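Long-range contact in exocyst complex component EXO70 (Saccharomyces cerevisiae, PDB 2B1E), which takes part in secretion as a subunit of the exocyst complex, which tethers secretory vesicles to sites of exocytosis, and plays a role in assembling that complex: residues K410-L421 / L448-D459. Numbering follows the deposited sequence.
Sequences KQRIGFFILMNL and LKKRYISYMVSD
Ile417 sets its CG2 methyl over one face of the Tyr452 ring where two antiparallel helices of the rod-like, all-helical Exo70 fold pack by knobs into holes; the axes of segments 410-421 and 448-459 approach to 7.1 Å, with 152° between their directions. This CH-pi contact puts Ile417 CG2 3.5 Å from the ring centroid, 17° off the normal, CG2 being the branch anti to the backbone N. Arg451 CG covers the opposite face, and Tyr452 OH accepts a hydrogen bond from Arg451 NH1 and is also hydrogen-bonded to Glu384 of helix 364-391, so the ring is packed on both faces while two hydrogen bonds hold its hydroxyl. Leu418 fits among Lys449, Tyr452, Ile453 and Met456, with its CG 3.8 Å from Tyr452 CB. Gly414, lacking a side chain, lets the backbones close in: its CA is 3.6 Å from Tyr455 CB. Met456 fits among Gln411, Gly414, Phe415 and Leu418, its CG 3.6 Å from Gln411 O. At the N-terminal end of 410-421, waters bridge Asp459 to Lys410 and Gln411. Lys410 NZ, hydrogen-bonded to Ser404 O and Asn407 O, stays 4.4 Å from Asp459 OD1, beyond a salt bridge. Gln411 NE2, also hydrogen-bonded to Thr504 OG1, donates to a further water that donates to Met456 O at 2.8 Å.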
ATOM      1  N   LYS A 410      34.884 -15.896 -12.698  1.00 12.29           N
ATOM      2  CA  LYS A 410      34.516 -14.582 -12.190  1.00 13.78           C
ATOM      3  C   LYS A 410      34.403 -13.494 -13.248  1.00 13.69           C
ATOM      4  O   LYS A 410      33.532 -12.630 -13.159  1.00 13.71           O
ATOM      5  CB  LYS A 410      35.479 -14.169 -11.070  1.00 13.79           C
ATOM      6  CG  LYS A 410      35.399 -15.117  -9.872  1.00 15.20           C
ATOM      7  CD  LYS A 410      36.148 -14.616  -8.645  1.00 16.21           C
ATOM      8  CE  LYS A 410      37.648 -14.751  -8.818  1.00 14.93           C
ATOM      9  NZ  LYS A 410      38.008 -16.142  -9.167  1.00 17.04           N
ATOM     10  N   GLN A 411      35.259 -13.542 -14.262  1.00 13.04           N
ATOM     11  CA  GLN A 411      35.207 -12.522 -15.300  1.00 12.76           C
ATOM     12  C   GLN A 411      33.863 -12.536 -16.022  1.00 11.27           C
ATOM     13  O   GLN A 411      33.217 -11.498 -16.147  1.00  6.10           O
ATOM     14  CB  GLN A 411      36.353 -12.710 -16.307  1.00 12.94           C
ATOM     15  CG  GLN A 411      36.344 -11.659 -17.429  1.00 12.31           C
ATOM     16  CD  GLN A 411      37.609 -11.698 -18.266  1.00 13.78           C
ATOM     17  OE1 GLN A 411      37.993 -12.746 -18.787  1.00 15.48           O
ATOM     18  NE2 GLN A 411      38.264 -10.556 -18.396  1.00 10.81           N
ATOM     19  N   ARG A 412      33.441 -13.716 -16.479  1.00  8.60           N
ATOM     20  CA  ARG A 412      32.167 -13.858 -17.188  1.00  9.58           C
ATOM     21  C   ARG A 412      30.952 -13.617 -16.295  1.00 10.01           C
ATOM     22  O   ARG A 412      29.994 -12.959 -16.712  1.00 10.16           O
ATOM     23  CB  ARG A 412      32.048 -15.252 -17.822  1.00 11.52           C
ATOM     24  CG  ARG A 412      30.701 -15.458 -18.506  1.00 12.97           C
ATOM     25  CD  ARG A 412      30.499 -16.830 -19.142  1.00 11.55           C
ATOM     26  NE  ARG A 412      29.166 -16.887 -19.745  1.00 13.78           N
ATOM     27  CZ  ARG A 412      28.660 -17.935 -20.387  1.00 15.59           C
ATOM     28  NH1 ARG A 412      29.370 -19.050 -20.525  1.00 13.93           N
ATOM     29  NH2 ARG A 412      27.438 -17.867 -20.894  1.00 15.51           N
ATOM     30  N   ILE A 413      30.975 -14.173 -15.084  1.00  8.21           N
ATOM     31  CA  ILE A 413      29.871 -13.986 -14.157  1.00 10.50           C
ATOM     32  C   ILE A 413      29.785 -12.501 -13.801  1.00 10.91           C
ATOM     33  O   ILE A 413      28.691 -11.928 -13.735  1.00 11.41           O
ATOM     34  CB  ILE A 413      30.061 -14.842 -12.880  1.00 10.83           C
ATOM     35  CG1 ILE A 413      29.920 -16.327 -13.234  1.00 12.30           C
ATOM     36  CG2 ILE A 413      29.045 -14.423 -11.814  1.00 12.08           C
ATOM     37  CD1 ILE A 413      30.448 -17.304 -12.147  1.00 13.69           C
ATOM     38  N   GLY A 414      30.938 -11.869 -13.601  1.00 10.21           N
ATOM     39  CA  GLY A 414      30.934 -10.449 -13.287  1.00 11.37           C
ATOM     40  C   GLY A 414      30.272  -9.642 -14.395  1.00 11.36           C
ATOM     41  O   GLY A 414      29.462  -8.746 -14.142  1.00 11.90           O
ATOM     42  N   PHE A 415      30.618  -9.972 -15.634  1.00 11.31           N
ATOM     43  CA  PHE A 415      30.066  -9.294 -16.808  1.00  9.36           C
ATOM     44  C   PHE A 415      28.553  -9.523 -16.882  1.00  8.78           C
ATOM     45  O   PHE A 415      27.772  -8.585 -17.073  1.00 13.09           O
ATOM     46  CB  PHE A 415      30.748  -9.834 -18.071  1.00  8.57           C
ATOM     47  CG  PHE A 415      30.191  -9.269 -19.354  1.00 10.85           C
ATOM     48  CD1 PHE A 415      30.475  -7.959 -19.735  1.00 11.25           C
ATOM     49  CD2 PHE A 415      29.375 -10.045 -20.173  1.00  8.17           C
ATOM     50  CE1 PHE A 415      29.951  -7.423 -20.920  1.00 11.14           C
ATOM     51  CE2 PHE A 415      28.845  -9.520 -21.366  1.00 13.36           C
ATOM     52  CZ  PHE A 415      29.135  -8.204 -21.737  1.00 10.23           C
ATOM     53  N   PHE A 416      28.143 -10.780 -16.746  1.00  9.20           N
ATOM     54  CA  PHE A 416      26.728 -11.143 -16.782  1.00 11.34           C
ATOM     55  C   PHE A 416      25.913 -10.333 -15.763  1.00 11.69           C
ATOM     56  O   PHE A 416      24.894  -9.730 -16.115  1.00 14.67           O
ATOM     57  CB  PHE A 416      26.596 -12.657 -16.540  1.00 11.72           C
ATOM     58  CG  PHE A 416      25.181 -13.155 -16.392  1.00 11.27           C
ATOM     59  CD1 PHE A 416      24.212 -12.887 -17.367  1.00  8.16           C
ATOM     60  CD2 PHE A 416      24.828 -13.927 -15.292  1.00  9.77           C
ATOM     61  CE1 PHE A 416      22.915 -13.385 -17.244  1.00  7.61           C
ATOM     62  CE2 PHE A 416      23.529 -14.439 -15.151  1.00 10.47           C
ATOM     63  CZ  PHE A 416      22.569 -14.168 -16.128  1.00 12.26           C
ATOM     64  N   ILE A 417      26.364 -10.280 -14.512  1.00 11.51           N
ATOM     65  CA  ILE A 417      25.622  -9.531 -13.498  1.00 11.75           C
ATOM     66  C   ILE A 417      25.572  -8.035 -13.839  1.00 12.12           C
ATOM     67  O   ILE A 417      24.527  -7.388 -13.700  1.00 13.33           O
ATOM     68  CB  ILE A 417      26.238  -9.711 -12.084  1.00 12.17           C
ATOM     69  CG1 ILE A 417      26.308 -11.200 -11.721  1.00 14.29           C
ATOM     70  CG2 ILE A 417      25.382  -8.974 -11.042  1.00 10.57           C
ATOM     71  CD1 ILE A 417      24.951 -11.936 -11.818  1.00 10.80           C
ATOM     72  N   LEU A 418      26.692  -7.483 -14.291  1.00 12.27           N
ATOM     73  CA  LEU A 418      26.716  -6.067 -14.636  1.00 13.19           C
ATOM     74  C   LEU A 418      25.799  -5.745 -15.814  1.00 14.25           C
ATOM     75  O   LEU A 418      25.176  -4.683 -15.839  1.00 13.11           O
ATOM     76  CB  LEU A 418      28.147  -5.608 -14.922  1.00 13.45           C
ATOM     77  CG  LEU A 418      29.024  -5.480 -13.671  1.00 13.14           C
ATOM     78  CD1 LEU A 418      30.464  -5.369 -14.088  1.00 12.40           C
ATOM     79  CD2 LEU A 418      28.617  -4.281 -12.842  1.00 12.37           C
ATOM     80  N   MET A 419      25.681  -6.649 -16.785  1.00 13.62           N
ATOM     81  CA  MET A 419      24.803  -6.354 -17.912  1.00 14.72           C
ATOM     82  C   MET A 419      23.368  -6.244 -17.418  1.00 17.12           C
ATOM     83  O   MET A 419      22.583  -5.435 -17.924  1.00 16.58           O
ATOM     84  CB  MET A 419      24.902  -7.425 -19.012  1.00 14.92           C
ATOM     85  CG  MET A 419      26.156  -7.318 -19.898  1.00 15.19           C
ATOM     86  SD  MET A 419      26.331  -5.737 -20.806  1.00 13.92           S
ATOM     87  CE  MET A 419      25.065  -5.948 -22.050  1.00 18.51           C
ATOM     88  N   ASN A 420      23.021  -7.049 -16.421  1.00 15.72           N
ATOM     89  CA  ASN A 420      21.682  -7.001 -15.878  1.00 16.33           C
ATOM     90  C   ASN A 420      21.523  -5.759 -15.000  1.00 16.81           C
ATOM     91  O   ASN A 420      20.521  -5.050 -15.097  1.00 16.94           O
ATOM     92  CB  ASN A 420      21.375  -8.282 -15.087  1.00 16.63           C
ATOM     93  CG  ASN A 420      21.127  -9.484 -15.997  1.00 15.22           C
ATOM     94  OD1 ASN A 420      22.063 -10.116 -16.497  1.00 18.34           O
ATOM     95  ND2 ASN A 420      19.865  -9.791 -16.224  1.00  8.11           N
ATOM     96  N   LEU A 421      22.509  -5.483 -14.152  1.00 17.56           N
ATOM     97  CA  LEU A 421      22.428  -4.305 -13.297  1.00 18.75           C
ATOM     98  C   LEU A 421      22.352  -3.027 -14.132  1.00 19.36           C
ATOM     99  O   LEU A 421      21.885  -2.001 -13.649  1.00 19.11           O
ATOM    100  CB  LEU A 421      23.627  -4.235 -12.352  1.00 16.75           C
ATOM    101  CG  LEU A 421      23.637  -5.226 -11.183  1.00 19.75           C
ATOM    102  CD1 LEU A 421      24.981  -5.120 -10.452  1.00 18.71           C
ATOM    103  CD2 LEU A 421      22.475  -4.935 -10.231  1.00 16.76           C
ATOM    104  N   LEU A 448      26.941  -2.622  -4.983  1.00 19.44           N
ATOM    105  CA  LEU A 448      26.624  -3.837  -5.733  1.00 20.15           C
ATOM    106  C   LEU A 448      27.448  -3.900  -7.017  1.00 19.43           C
ATOM    107  O   LEU A 448      28.052  -4.927  -7.329  1.00 18.37           O
ATOM    108  CB  LEU A 448      25.143  -3.875  -6.118  1.00 21.00           C
ATOM    109  CG  LEU A 448      24.265  -5.025  -5.616  1.00 24.63           C
ATOM    110  CD1 LEU A 448      23.044  -5.124  -6.520  1.00 21.86           C
ATOM    111  CD2 LEU A 448      25.024  -6.346  -5.616  1.00 22.01           C
ATOM    112  N   LYS A 449      27.466  -2.795  -7.761  1.00 19.33           N
ATOM    113  CA  LYS A 449      28.196  -2.739  -9.018  1.00 18.48           C
ATOM    114  C   LYS A 449      29.698  -2.908  -8.836  1.00 18.45           C
ATOM    115  O   LYS A 449      30.355  -3.553  -9.649  1.00 16.61           O
ATOM    116  CB  LYS A 449      27.911  -1.424  -9.744  1.00 21.68           C
ATOM    117  CG  LYS A 449      26.426  -1.187 -10.015  1.00 25.90           C
ATOM    118  CD  LYS A 449      26.187  -0.004 -10.953  1.00 27.64           C
ATOM    119  CE  LYS A 449      26.869   1.256 -10.463  1.00 28.96           C
ATOM    120  NZ  LYS A 449      26.613   2.418 -11.364  1.00 31.11           N
ATOM    121  N   LYS A 450      30.248  -2.334  -7.771  1.00 17.88           N
ATOM    122  CA  LYS A 450      31.677  -2.463  -7.537  1.00 20.04           C
ATOM    123  C   LYS A 450      32.059  -3.913  -7.270  1.00 17.76           C
ATOM    124  O   LYS A 450      33.147  -4.350  -7.645  1.00 16.86           O
ATOM    125  CB  LYS A 450      32.106  -1.562  -6.373  1.00 23.35           C
ATOM    126  CG  LYS A 450      32.029  -0.087  -6.740  1.00 28.03           C
ATOM    127  CD  LYS A 450      32.270   0.830  -5.551  1.00 30.93           C
ATOM    128  CE  LYS A 450      32.022   2.277  -5.959  1.00 32.40           C
ATOM    129  NZ  LYS A 450      32.101   3.203  -4.805  1.00 35.18           N
ATOM    130  N   ARG A 451      31.167  -4.658  -6.625  1.00 16.96           N
ATOM    131  CA  ARG A 451      31.434  -6.068  -6.333  1.00 16.12           C
ATOM    132  C   ARG A 451      31.672  -6.820  -7.634  1.00 14.64           C
ATOM    133  O   ARG A 451      32.654  -7.550  -7.761  1.00 16.39           O
ATOM    134  CB  ARG A 451      30.249  -6.708  -5.595  1.00 16.57           C
ATOM    135  CG  ARG A 451      30.405  -8.209  -5.332  1.00 17.46           C
ATOM    136  CD  ARG A 451      29.052  -8.872  -5.034  1.00 18.10           C
ATOM    137  NE  ARG A 451      28.440  -8.364  -3.806  1.00 18.58           N
ATOM    138  CZ  ARG A 451      27.209  -8.666  -3.405  1.00 20.36           C
ATOM    139  NH1 ARG A 451      26.452  -9.473  -4.140  1.00 17.08           N
ATOM    140  NH2 ARG A 451      26.738  -8.177  -2.260  1.00 19.50           N
ATOM    141  N   TYR A 452      30.784  -6.624  -8.608  1.00 12.33           N
ATOM    142  CA  TYR A 452      30.910  -7.318  -9.880  1.00 12.14           C
ATOM    143  C   TYR A 452      31.942  -6.697 -10.813  1.00 13.45           C
ATOM    144  O   TYR A 452      32.438  -7.359 -11.728  1.00 14.18           O
ATOM    145  CB  TYR A 452      29.516  -7.473 -10.520  1.00 12.14           C
ATOM    146  CG  TYR A 452      28.658  -8.368  -9.652  1.00 12.17           C
ATOM    147  CD1 TYR A 452      28.963  -9.724  -9.513  1.00 14.13           C
ATOM    148  CD2 TYR A 452      27.650  -7.840  -8.843  1.00 11.71           C
ATOM    149  CE1 TYR A 452      28.306 -10.526  -8.584  1.00 13.18           C
ATOM    150  CE2 TYR A 452      26.980  -8.640  -7.910  1.00 10.92           C
ATOM    151  CZ  TYR A 452      27.317  -9.979  -7.782  1.00 12.63           C
ATOM    152  OH  TYR A 452      26.690 -10.769  -6.832  1.00 12.19           O
ATOM    153  N   ILE A 453      32.283  -5.432 -10.579  1.00 12.72           N
ATOM    154  CA  ILE A 453      33.342  -4.807 -11.362  1.00 12.08           C
ATOM    155  C   ILE A 453      34.566  -5.558 -10.847  1.00 11.77           C
ATOM    156  O   ILE A 453      35.435  -5.975 -11.608  1.00 12.63           O
ATOM    157  CB  ILE A 453      33.505  -3.305 -11.025  1.00 12.82           C
ATOM    158  CG1 ILE A 453      32.389  -2.493 -11.691  1.00 14.93           C
ATOM    159  CG2 ILE A 453      34.890  -2.819 -11.459  1.00 15.10           C
ATOM    160  CD1 ILE A 453      32.169  -1.101 -11.059  1.00 13.54           C
ATOM    161  N   SER A 454      34.606  -5.749  -9.530  1.00 13.21           N
ATOM    162  CA  SER A 454      35.709  -6.459  -8.896  1.00 11.89           C
ATOM    163  C   SER A 454      35.822  -7.894  -9.440  1.00 11.41           C
ATOM    164  O   SER A 454      36.928  -8.401  -9.632  1.00 11.20           O
ATOM    165  CB  SER A 454      35.528  -6.460  -7.372  1.00 14.34           C
ATOM    166  OG  SER A 454      36.773  -6.699  -6.734  1.00 17.67           O
ATOM    167  N   TYR A 455      34.689  -8.550  -9.685  1.00 11.26           N
ATOM    168  CA  TYR A 455      34.718  -9.900 -10.263  1.00 11.45           C
ATOM    169  C   TYR A 455      35.478  -9.855 -11.600  1.00 10.36           C
ATOM    170  O   TYR A 455      36.304 -10.718 -11.881  1.00 10.07           O
ATOM    171  CB  TYR A 455      33.297 -10.425 -10.530  1.00 10.23           C
ATOM    172  CG  TYR A 455      32.679 -11.235  -9.403  1.00 12.51           C
ATOM    173  CD1 TYR A 455      32.615 -10.727  -8.112  1.00 12.60           C
ATOM    174  CD2 TYR A 455      32.117 -12.491  -9.644  1.00 12.34           C
ATOM    175  CE1 TYR A 455      32.016 -11.431  -7.090  1.00 11.20           C
ATOM    176  CE2 TYR A 455      31.501 -13.214  -8.612  1.00 13.29           C
ATOM    177  CZ  TYR A 455      31.461 -12.671  -7.338  1.00 14.85           C
ATOM    178  OH  TYR A 455      30.887 -13.363  -6.289  1.00 14.62           O
ATOM    179  N   MET A 456      35.197  -8.842 -12.417  1.00 10.99           N
ATOM    180  CA  MET A 456      35.849  -8.711 -13.727  1.00 12.87           C
ATOM    181  C   MET A 456      37.330  -8.346 -13.659  1.00 11.11           C
ATOM    182  O   MET A 456      38.094  -8.680 -14.557  1.00 13.09           O
ATOM    183  CB  MET A 456      35.123  -7.666 -14.604  1.00 10.45           C
ATOM    184  CG  MET A 456      33.725  -8.081 -15.082  1.00 10.86           C
ATOM    185  SD  MET A 456      33.041  -7.025 -16.411  1.00  7.44           S
ATOM    186  CE  MET A 456      33.070  -5.464 -15.618  1.00 18.84           C
ATOM    187  N   VAL A 457      37.732  -7.651 -12.604  1.00 14.00           N
ATOM    188  CA  VAL A 457      39.129  -7.246 -12.440  1.00 14.59           C
ATOM    189  C   VAL A 457      39.965  -8.323 -11.740  1.00 16.60           C
ATOM    190  O   VAL A 457      41.195  -8.341 -11.860  1.00 15.79           O
ATOM    191  CB  VAL A 457      39.211  -5.918 -11.622  1.00 15.56           C
ATOM    192  CG1 VAL A 457      40.655  -5.556 -11.317  1.00 19.27           C
ATOM    193  CG2 VAL A 457      38.560  -4.789 -12.403  1.00 17.65           C
ATOM    194  N   SER A 458      39.291  -9.237 -11.038  1.00 16.63           N
ATOM    195  CA  SER A 458      39.968 -10.279 -10.272  1.00 16.54           C
ATOM    196  C   SER A 458      41.016 -11.116 -10.987  1.00 15.38           C
ATOM    197  O   SER A 458      42.089 -11.362 -10.438  1.00 10.20           O
ATOM    198  CB  SER A 458      38.951 -11.221  -9.629  1.00 19.12           C
ATOM    199  OG  SER A 458      39.629 -12.137  -8.777  1.00 18.20           O
ATOM    200  N   ASP A 459      40.707 -11.569 -12.198  1.00 13.58           N
ATOM    201  CA  ASP A 459      41.648 -12.384 -12.956  1.00 13.54           C
ATOM    202  C   ASP A 459      42.911 -11.589 -13.274  1.00 12.82           C
ATOM    203  O   ASP A 459      44.008 -12.147 -13.358  1.00  9.73           O
ATOM    204  CB  ASP A 459      40.987 -12.901 -14.241  1.00 13.39           C
ATOM    205  CG  ASP A 459      39.929 -13.987 -13.971  1.00 17.69           C
ATOM    206  OD1 ASP A 459      39.499 -14.153 -12.805  1.00 15.07           O
ATOM    207  OD2 ASP A 459      39.512 -14.672 -14.934  1.00 14.69           O
TER
HETATM  208  O   HOH W   1      37.841 -16.385 -12.243  1.00 15.32           O
HETATM  209  O   HOH W   2      40.528 -14.618 -10.222  1.00 26.23           O
HETATM  210  O   HOH W   3      37.103 -15.851 -15.022  1.00 18.32           O
HETATM  211  O   HOH W   4      38.175  -7.939 -17.263  1.00 20.42           O
HETATM  212  O   HOH W   5      39.928 -14.922 -17.556  1.00 33.84           O